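PDB 5Y7Q: fanconi-associated nuclease 1 homolog from Pseudomonas aeruginosa, which belongs to the FAN1 family of nucleases, carries a VRR-NUC domain of the PD-(D/E)XK type, and is modelled with bound nucleic acid. Local coordinates for residues Asp446-Arg451 with Arg514-Ile519; Leu508-Glu513 with Leu559-Glu564. One frame throughout, in Å; residues are numbered along the deposited sequence.

Contact 1. Residues Asp446-Arg451 with Arg514-Ile519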
ATOM      1  N   ASP A 446      -8.350 -18.111   4.691  1.00126.00           N
ATOM      2  CA  ASP A 446      -9.164 -19.029   3.902  1.00129.68           C
ATOM      3  C   ASP A 446      -9.519 -18.473   2.518  1.00115.92           C
ATOM      4  O   ASP A 446     -10.482 -18.938   1.902  1.00119.02           O
ATOM      5  CB  ASP A 446     -10.411 -19.463   4.679  1.00143.21           C
ATOM      6  CG  ASP A 446     -11.312 -18.320   5.036  1.00147.34           C
ATOM      7  OD1 ASP A 446     -10.907 -17.154   4.845  1.00146.02           O
ATOM      8  OD2 ASP A 446     -12.431 -18.602   5.522  1.00154.39           O
ATOM      9  N   PHE A 447      -8.823 -17.429   2.062  1.00105.15           N
ATOM     10  CA  PHE A 447      -8.994 -16.953   0.690  1.00 91.07           C
ATOM     11  C   PHE A 447      -9.039 -18.086  -0.327  1.00 97.34           C
ATOM     12  O   PHE A 447      -9.929 -18.127  -1.182  1.00105.53           O
ATOM     13  CB  PHE A 447      -7.851 -16.016   0.327  1.00 70.52           C
ATOM     14  CG  PHE A 447      -7.740 -15.739  -1.152  1.00 66.75           C
ATOM     15  CD1 PHE A 447      -8.495 -14.751  -1.745  1.00 66.79           C
ATOM     16  CD2 PHE A 447      -6.852 -16.441  -1.942  1.00 70.25           C
ATOM     17  CE1 PHE A 447      -8.372 -14.481  -3.096  1.00 65.07           C
ATOM     18  CE2 PHE A 447      -6.742 -16.180  -3.298  1.00 63.50           C
ATOM     19  CZ  PHE A 447      -7.494 -15.199  -3.868  1.00 62.01           C
ATOM     20  N   ARG A 448      -8.069 -19.006  -0.266  1.00 90.30           N
ATOM     21  CA  ARG A 448      -8.085 -20.144  -1.177  1.00 88.80           C
ATOM     22  C   ARG A 448      -9.258 -21.071  -0.888  1.00 96.54           C
ATOM     23  O   ARG A 448      -9.927 -21.533  -1.820  1.00 95.89           O
ATOM     24  CB  ARG A 448      -6.775 -20.921  -1.091  1.00 90.17           C
ATOM     25  CG  ARG A 448      -6.470 -21.718  -2.360  1.00 92.26           C
ATOM     26  CD  ARG A 448      -6.379 -23.220  -2.119  1.00 99.86           C
ATOM     27  NE  ARG A 448      -5.375 -23.830  -2.989  1.00 95.16           N
ATOM     28  CZ  ARG A 448      -5.647 -24.573  -4.056  1.00 98.23           C
ATOM     29  NH1 ARG A 448      -6.906 -24.832  -4.395  1.00108.53           N
ATOM     30  NH2 ARG A 448      -4.653 -25.071  -4.778  1.00 87.77           N
ATOM     31  N   GLN A 449      -9.523 -21.363   0.391  1.00104.81           N
ATOM     32  CA  GLN A 449     -10.630 -22.260   0.724  1.00112.44           C
ATOM     33  C   GLN A 449     -11.952 -21.715   0.200  1.00112.19           C
ATOM     34  O   GLN A 449     -12.714 -22.442  -0.447  1.00118.57           O
ATOM     35  CB  GLN A 449     -10.711 -22.500   2.235  1.00115.64           C
ATOM     36  CG  GLN A 449     -11.513 -23.757   2.612  1.00123.53           C
ATOM     37  CD  GLN A 449     -12.222 -23.634   3.955  1.00136.51           C
ATOM     38  OE1 GLN A 449     -12.145 -22.598   4.621  1.00139.83           O
ATOM     39  NE2 GLN A 449     -12.930 -24.692   4.352  1.00143.30           N
ATOM     40  N   ARG A 450     -12.239 -20.430   0.468  1.00110.21           N
ATOM     41  CA  ARG A 450     -13.488 -19.819   0.012  1.00103.18           C
ATOM     42  C   ARG A 450     -13.692 -20.066  -1.477  1.00 93.52           C
ATOM     43  O   ARG A 450     -14.824 -20.217  -1.951  1.00 88.51           O
ATOM     44  CB  ARG A 450     -13.492 -18.302   0.292  1.00104.61           C
ATOM     45  CG  ARG A 450     -13.454 -17.828   1.765  1.00108.82           C
ATOM     46  CD  ARG A 450     -14.838 -17.790   2.425  1.00123.98           C
ATOM     47  NE  ARG A 450     -15.505 -16.487   2.341  1.00126.45           N
ATOM     48  CZ  ARG A 450     -16.796 -16.283   2.628  1.00125.33           C
ATOM     49  NH1 ARG A 450     -17.568 -17.299   3.010  1.00123.51           N
ATOM     50  NH2 ARG A 450     -17.319 -15.063   2.528  1.00118.72           N
ATOM     51  N   ARG A 451     -12.594 -20.073  -2.226  1.00 91.60           N
ATOM     52  CA  ARG A 451     -12.578 -20.173  -3.677  1.00 94.52           C
ATOM     53  C   ARG A 451     -12.236 -21.562  -4.184  1.00105.03           C
ATOM     54  O   ARG A 451     -12.103 -21.736  -5.399  1.00104.03           O
ATOM     55  CB  ARG A 451     -11.614 -19.136  -4.249  1.00 87.19           C
ATOM     56  CG  ARG A 451     -12.205 -17.737  -4.184  1.00 83.94           C
ATOM     57  CD  ARG A 451     -11.190 -16.703  -3.820  1.00 81.36           C
ATOM     58  NE  ARG A 451     -11.493 -15.453  -4.501  1.00 85.40           N
ATOM     59  CZ  ARG A 451     -12.122 -14.429  -3.936  1.00 85.61           C
ATOM     60  NH1 ARG A 451     -12.504 -14.517  -2.669  1.00 82.30           N
ATOM     61  NH2 ARG A 451     -12.361 -13.321  -4.642  1.00 83.62           N
ATOM     62  N   ARG A 514       3.026 -22.625  -4.402  1.00 66.43           N
ATOM     63  CA  ARG A 514       3.812 -21.952  -3.368  1.00 76.56           C
ATOM     64  C   ARG A 514       3.295 -20.540  -3.113  1.00 83.89           C
ATOM     65  O   ARG A 514       3.190 -20.107  -1.958  1.00 88.67           O
ATOM     66  CB  ARG A 514       5.295 -21.912  -3.743  1.00 78.98           C
ATOM     67  CG  ARG A 514       6.198 -21.433  -2.599  1.00 81.55           C
ATOM     68  CD  ARG A 514       7.672 -21.435  -2.980  1.00 84.53           C
ATOM     69  NE  ARG A 514       8.370 -20.247  -2.492  1.00 82.90           N
ATOM     70  CZ  ARG A 514       9.041 -20.176  -1.344  1.00 90.83           C
ATOM     71  NH1 ARG A 514       9.118 -21.236  -0.529  1.00 91.78           N
ATOM     72  NH2 ARG A 514       9.633 -19.029  -1.015  1.00 89.29           N
ATOM     73  N   LEU A 515       2.969 -19.808  -4.181  1.00 82.24           N
ATOM     74  CA  LEU A 515       2.405 -18.471  -4.028  1.00 75.12           C
ATOM     75  C   LEU A 515       1.086 -18.508  -3.262  1.00 75.49           C
ATOM     76  O   LEU A 515       0.901 -17.766  -2.284  1.00 82.37           O
ATOM     77  CB  LEU A 515       2.220 -17.840  -5.405  1.00 73.19           C
ATOM     78  CG  LEU A 515       1.684 -16.417  -5.399  1.00 76.20           C
ATOM     79  CD1 LEU A 515       2.461 -15.546  -4.401  1.00 82.97           C
ATOM     80  CD2 LEU A 515       1.780 -15.864  -6.800  1.00 67.43           C
ATOM     81  N   LEU A 516       0.159 -19.379  -3.686  1.00 79.09           N
ATOM     82  CA  LEU A 516      -1.129 -19.495  -2.997  1.00 78.66           C
ATOM     83  C   LEU A 516      -0.956 -19.783  -1.517  1.00 90.25           C
ATOM     84  O   LEU A 516      -1.711 -19.258  -0.690  1.00 99.90           O
ATOM     85  CB  LEU A 516      -1.987 -20.595  -3.617  1.00 70.14           C
ATOM     86  CG  LEU A 516      -2.911 -20.164  -4.753  1.00 71.38           C
ATOM     87  CD1 LEU A 516      -3.823 -21.332  -5.118  1.00 79.87           C
ATOM     88  CD2 LEU A 516      -3.717 -18.912  -4.405  1.00 58.36           C
ATOM     89  N   GLU A 517       0.015 -20.636  -1.165  1.00 94.02           N
ATOM     90  CA  GLU A 517       0.161 -21.062   0.227  1.00100.13           C
ATOM     91  C   GLU A 517       0.308 -19.861   1.157  1.00 97.48           C
ATOM     92  O   GLU A 517      -0.439 -19.728   2.135  1.00107.59           O
ATOM     93  CB  GLU A 517       1.345 -22.027   0.368  1.00106.74           C
ATOM     94  CG  GLU A 517       1.021 -23.485   0.012  1.00119.54           C
ATOM     95  CD  GLU A 517       0.386 -24.269   1.171  1.00137.75           C
ATOM     96  OE1 GLU A 517       1.127 -24.970   1.903  1.00139.35           O
ATOM     97  OE2 GLU A 517      -0.854 -24.184   1.356  1.00143.69           O
ATOM     98  N   ASP A 518       1.273 -18.984   0.886  1.00 85.96           N
ATOM     99  CA  ASP A 518       1.370 -17.690   1.558  1.00 81.00           C
ATOM    100  C   ASP A 518       1.560 -16.642   0.471  1.00 76.46           C
ATOM    101  O   ASP A 518       2.685 -16.405   0.034  1.00 79.90           O
ATOM    102  CB  ASP A 518       2.540 -17.689   2.547  1.00 92.19           C
ATOM    103  CG  ASP A 518       2.703 -16.362   3.297  1.00107.03           C
ATOM    104  OD1 ASP A 518       1.998 -15.383   2.970  1.00108.05           O
ATOM    105  OD2 ASP A 518       3.558 -16.306   4.220  1.00112.38           O
ATOM    106  N   ILE A 519       0.507 -15.915   0.132  1.00 79.16           N
ATOM    107  CA  ILE A 519       0.603 -14.902  -0.918  1.00 76.37           C
ATOM    108  C   ILE A 519       1.549 -13.771  -0.516  1.00 77.49           C
ATOM    109  O   ILE A 519       2.493 -13.487  -1.265  1.00 77.41           O
ATOM    110  CB  ILE A 519      -0.790 -14.374  -1.301  1.00 71.74           C
ATOM    111  CG1 ILE A 519      -1.493 -15.386  -2.204  1.00 67.43           C
ATOM    112  CG2 ILE A 519      -0.688 -13.008  -1.957  1.00 68.27           C
ATOM    113  CD1 ILE A 519      -2.806 -14.918  -2.745  1.00 66.59           C
TER
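Phe447 starts the contact at the head of the short helix 447-450. CG lies anti to the backbone N (chi1 166°), which carries the ring across to the other segment. Its CE2 meets two methyl groups. Leu516 CD2 comes to the ring edge, 4.2 Å from Phe447 CE2. Ile519 CD1 approaches the same Phe447 CE2 obliquely, also at 4.2 Å. Arg451 CD lies over one face of the ring. Arg451, a buried residue, is held by Ala422 O, Ile423 O and Asp441. Arg448 comes next. Its chain bends at chi2 (-119°) and chi3 (-146°), which wraps it around one methyl. Leu516 CD1 is 3.8 Å from Arg448 CG and 3.6 Å from Arg448 NE, and it sits over one face of the guanidinium. The contact thus uses the flat side of the group, while NH2 is paired with Glu513, modelled too close for its length to be trusted. No hydrogen bond crosses between the segments. Leu516 meets Phe447 through CD2 and Arg448 through CD1, and also touches Phe415 and Phe455. The contact therefore joins the end of helix 505-517 and the start of helix 519-522 to helix 447-450, with helices 409-418 and 452-460 packed against it.

Contact 2. Residues Leu508-Glu513 with Leu559-Glu564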
ATOM      1  N   LEU A 508       5.253 -24.718 -13.323  1.00 74.80           N
ATOM      2  CA  LEU A 508       4.215 -23.717 -13.126  1.00 69.82           C
ATOM      3  C   LEU A 508       3.330 -24.089 -11.957  1.00 72.51           C
ATOM      4  O   LEU A 508       3.058 -23.259 -11.088  1.00 73.74           O
ATOM      5  CB  LEU A 508       3.367 -23.560 -14.379  1.00 68.38           C
ATOM      6  CG  LEU A 508       3.998 -22.702 -15.462  1.00 60.08           C
ATOM      7  CD1 LEU A 508       2.912 -22.265 -16.392  1.00 59.70           C
ATOM      8  CD2 LEU A 508       4.689 -21.535 -14.853  1.00 52.16           C
ATOM      9  N   ARG A 509       2.888 -25.337 -11.908  1.00 72.93           N
ATOM     10  CA  ARG A 509       2.087 -25.771 -10.775  1.00 79.61           C
ATOM     11  C   ARG A 509       2.851 -25.601  -9.469  1.00 78.09           C
ATOM     12  O   ARG A 509       2.300 -25.093  -8.490  1.00 77.25           O
ATOM     13  CB  ARG A 509       1.644 -27.222 -10.961  1.00 83.78           C
ATOM     14  CG  ARG A 509       1.067 -27.834  -9.723  1.00 85.12           C
ATOM     15  CD  ARG A 509      -0.025 -28.783 -10.097  1.00104.67           C
ATOM     16  NE  ARG A 509      -1.320 -28.110 -10.176  1.00107.21           N
ATOM     17  CZ  ARG A 509      -2.469 -28.747 -10.379  1.00112.38           C
ATOM     18  NH1 ARG A 509      -3.602 -28.070 -10.434  1.00102.28           N
ATOM     19  NH2 ARG A 509      -2.481 -30.070 -10.525  1.00127.32           N
ATOM     20  N   ALA A 510       4.122 -26.007  -9.433  1.00 78.26           N
ATOM     21  CA  ALA A 510       4.885 -25.888  -8.193  1.00 77.32           C
ATOM     22  C   ALA A 510       4.913 -24.436  -7.706  1.00 71.41           C
ATOM     23  O   ALA A 510       4.515 -24.132  -6.571  1.00 66.25           O
ATOM     24  CB  ALA A 510       6.296 -26.438  -8.395  1.00 73.18           C
ATOM     25  N   TRP A 511       5.346 -23.519  -8.572  1.00 65.46           N
ATOM     26  CA  TRP A 511       5.378 -22.109  -8.205  1.00 61.98           C
ATOM     27  C   TRP A 511       4.004 -21.618  -7.769  1.00 63.15           C
ATOM     28  O   TRP A 511       3.869 -20.968  -6.730  1.00 72.83           O
ATOM     29  CB  TRP A 511       5.897 -21.271  -9.372  1.00 60.31           C
ATOM     30  CG  TRP A 511       7.271 -21.614  -9.752  1.00 68.29           C
ATOM     31  CD1 TRP A 511       8.268 -22.067  -8.924  1.00 79.17           C
ATOM     32  CD2 TRP A 511       7.817 -21.592 -11.062  1.00 71.99           C
ATOM     33  NE1 TRP A 511       9.412 -22.315  -9.651  1.00 81.39           N
ATOM     34  CE2 TRP A 511       9.159 -22.033 -10.968  1.00 80.71           C
ATOM     35  CE3 TRP A 511       7.305 -21.252 -12.312  1.00 74.19           C
ATOM     36  CZ2 TRP A 511       9.991 -22.124 -12.075  1.00 80.45           C
ATOM     37  CZ3 TRP A 511       8.137 -21.340 -13.411  1.00 80.29           C
ATOM     38  CH2 TRP A 511       9.465 -21.775 -13.288  1.00 76.10           C
ATOM     39  N   PHE A 512       2.969 -21.927  -8.549  1.00 70.10           N
ATOM     40  CA  PHE A 512       1.638 -21.373  -8.288  1.00 66.24           C
ATOM     41  C   PHE A 512       1.104 -21.824  -6.933  1.00 69.02           C
ATOM     42  O   PHE A 512       0.496 -21.033  -6.193  1.00 68.88           O
ATOM     43  CB  PHE A 512       0.682 -21.768  -9.417  1.00 61.80           C
ATOM     44  CG  PHE A 512       0.989 -21.090 -10.726  1.00 61.28           C
ATOM     45  CD1 PHE A 512       2.018 -20.148 -10.816  1.00 54.82           C
ATOM     46  CD2 PHE A 512       0.245 -21.364 -11.854  1.00 54.32           C
ATOM     47  CE1 PHE A 512       2.318 -19.514 -12.014  1.00 48.11           C
ATOM     48  CE2 PHE A 512       0.528 -20.718 -13.052  1.00 52.38           C
ATOM     49  CZ  PHE A 512       1.565 -19.799 -13.136  1.00 49.28           C
ATOM     50  N   GLU A 513       1.344 -23.084  -6.572  1.00 67.89           N
ATOM     51  CA  GLU A 513       0.919 -23.547  -5.260  1.00 75.21           C
ATOM     52  C   GLU A 513       1.743 -22.906  -4.152  1.00 72.33           C
ATOM     53  O   GLU A 513       1.213 -22.642  -3.063  1.00 82.65           O
ATOM     54  CB  GLU A 513       0.996 -25.071  -5.187  1.00 89.25           C
ATOM     55  CG  GLU A 513      -0.149 -25.715  -4.415  1.00106.67           C
ATOM     56  CD  GLU A 513      -1.274 -26.208  -5.320  1.00118.07           C
ATOM     57  OE1 GLU A 513      -1.024 -27.090  -6.175  1.00119.22           O
ATOM     58  OE2 GLU A 513      -2.410 -25.703  -5.172  1.00121.55           O
ATOM     59  N   LEU A 559      15.516 -19.933  -3.830  1.00 73.90           N
ATOM     60  CA  LEU A 559      16.577 -20.789  -4.339  1.00 71.46           C
ATOM     61  C   LEU A 559      16.481 -22.190  -3.757  1.00 76.14           C
ATOM     62  O   LEU A 559      16.646 -23.181  -4.473  1.00 82.32           O
ATOM     63  CB  LEU A 559      17.929 -20.180  -4.016  1.00 70.62           C
ATOM     64  CG  LEU A 559      18.281 -18.964  -4.841  1.00 73.04           C
ATOM     65  CD1 LEU A 559      19.781 -18.831  -4.794  1.00 86.43           C
ATOM     66  CD2 LEU A 559      17.800 -19.177  -6.238  1.00 71.64           C
ATOM     67  N   GLN A 560      16.242 -22.290  -2.449  1.00 75.45           N
ATOM     68  CA  GLN A 560      16.071 -23.595  -1.829  1.00 81.51           C
ATOM     69  C   GLN A 560      14.908 -24.335  -2.471  1.00 78.82           C
ATOM     70  O   GLN A 560      15.022 -25.509  -2.839  1.00 89.12           O
ATOM     71  CB  GLN A 560      15.856 -23.429  -0.323  1.00 91.25           C
ATOM     72  CG  GLN A 560      15.799 -24.739   0.464  1.00108.76           C
ATOM     73  CD  GLN A 560      15.332 -24.545   1.910  1.00123.50           C
ATOM     74  OE1 GLN A 560      15.349 -23.430   2.439  1.00128.84           O
ATOM     75  NE2 GLN A 560      14.907 -25.636   2.549  1.00126.51           N
ATOM     76  N   PHE A 561      13.793 -23.640  -2.663  1.00 75.98           N
ATOM     77  CA  PHE A 561      12.618 -24.272  -3.244  1.00 82.54           C
ATOM     78  C   PHE A 561      12.895 -24.749  -4.660  1.00 86.13           C
ATOM     79  O   PHE A 561      12.525 -25.866  -5.040  1.00 92.84           O
ATOM     80  CB  PHE A 561      11.449 -23.295  -3.230  1.00 76.55           C
ATOM     81  CG  PHE A 561      10.222 -23.835  -3.879  1.00 78.18           C
ATOM     82  CD1 PHE A 561       9.361 -24.658  -3.173  1.00 80.45           C
ATOM     83  CD2 PHE A 561       9.934 -23.544  -5.204  1.00 70.59           C
ATOM     84  CE1 PHE A 561       8.214 -25.168  -3.768  1.00 79.53           C
ATOM     85  CE2 PHE A 561       8.792 -24.061  -5.810  1.00 70.61           C
ATOM     86  CZ  PHE A 561       7.928 -24.871  -5.091  1.00 70.93           C
ATOM     87  N   CYS A 562      13.546 -23.905  -5.459  1.00 87.81           N
ATOM     88  CA  CYS A 562      13.833 -24.256  -6.845  1.00 96.45           C
ATOM     89  C   CYS A 562      14.820 -25.419  -6.947  1.00100.17           C
ATOM     90  O   CYS A 562      14.615 -26.345  -7.741  1.00 98.74           O
ATOM     91  CB  CYS A 562      14.367 -23.033  -7.587  1.00 92.47           C
ATOM     92  SG  CYS A 562      13.099 -21.893  -8.179  1.00 89.06           S
ATOM     93  N   ARG A 563      15.894 -25.398  -6.163  1.00 99.59           N
ATOM     94  CA  ARG A 563      16.855 -26.482  -6.294  1.00104.38           C
ATOM     95  C   ARG A 563      16.455 -27.715  -5.501  1.00103.14           C
ATOM     96  O   ARG A 563      17.204 -28.690  -5.504  1.00115.51           O
ATOM     97  CB  ARG A 563      18.273 -26.018  -5.907  1.00112.81           C
ATOM     98  CG  ARG A 563      18.620 -25.976  -4.411  1.00123.58           C
ATOM     99  CD  ARG A 563      20.064 -25.462  -4.187  1.00133.50           C
ATOM    100  NE  ARG A 563      20.217 -24.010  -4.387  1.00138.26           N
ATOM    101  CZ  ARG A 563      20.664 -23.420  -5.504  1.00129.27           C
ATOM    102  NH1 ARG A 563      21.023 -24.141  -6.564  1.00129.61           N
ATOM    103  NH2 ARG A 563      20.761 -22.094  -5.560  1.00113.67           N
ATOM    104  N   GLU A 564      15.305 -27.711  -4.824  1.00105.07           N
ATOM    105  CA  GLU A 564      14.723 -28.973  -4.369  1.00108.97           C
ATOM    106  C   GLU A 564      13.805 -29.613  -5.404  1.00101.03           C
ATOM    107  O   GLU A 564      13.435 -30.782  -5.251  1.00 99.76           O
ATOM    108  CB  GLU A 564      13.951 -28.770  -3.065  1.00114.61           C
ATOM    109  CG  GLU A 564      14.840 -28.544  -1.852  1.00119.88           C
ATOM    110  CD  GLU A 564      14.088 -27.955  -0.667  1.00125.48           C
ATOM    111  OE1 GLU A 564      12.933 -27.496  -0.849  1.00120.00           O
ATOM    112  OE2 GLU A 564      14.658 -27.952   0.447  1.00129.95           O
TER
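Gln560 NE2 donates to Glu564 OE2 (3.1 Å, N-H...O angle 158°) along the helix whose Phe561 and Cys562 meet Ala510 and Trp511. The bond reaches the syn side of the carboxylate but is tilted from its plane. It stays within one helix, and no hydrogen bond crosses the contact. Phe561 does most of the bridging. With CG anti to the backbone N (chi1 177°), the Phe561 ring is carried out to helix 505-517. Phe561 CZ lies 4.0 Å from Ala510 CB and 3.8 Å from Ala510 O. Rim to rim, Phe561 CE2 is 3.7 Å from Trp511 CD1. Each of these atoms lies near the plane of the other ring, so the rings do not stack. The two helices run roughly antiparallel, at 150°, with axes 11.6 Å apart. Helix 553-564 belongs to a beta-alpha-beta crossover, linking the parallel neighbours 538-545 and 569-577 of the mixed sheet in the VRR-NUC domain. Cys562 adds a sulfur-aromatic contact: its SG is 4.0 Å from Trp511 NE1 and approaches the indole obliquely. Cys562 also rests on Val569 of strand 569-577. Met567, in the loop before that strand, touches both Ala510 and Trp511.

In the fold
Both contacts use helix 505-517, and their centres are about 16 Å apart. Contact 2 takes the earlier turns of this helix and packs them on helix 553-564. Contact 1 takes its last turn and the residues after it, which pack on helix 447-450. Two pairs join the contacts directly. Arg514 CD lies 3.6 Å from Phe561 CG, and the Arg448-Glu513 pair links contact 1 to contact 2. Along the chain the segments alternate. Neither contact reaches the bound nucleic acid: the nearest atoms are about 12 Å from it for contact 1 and about 14 Å for contact 2.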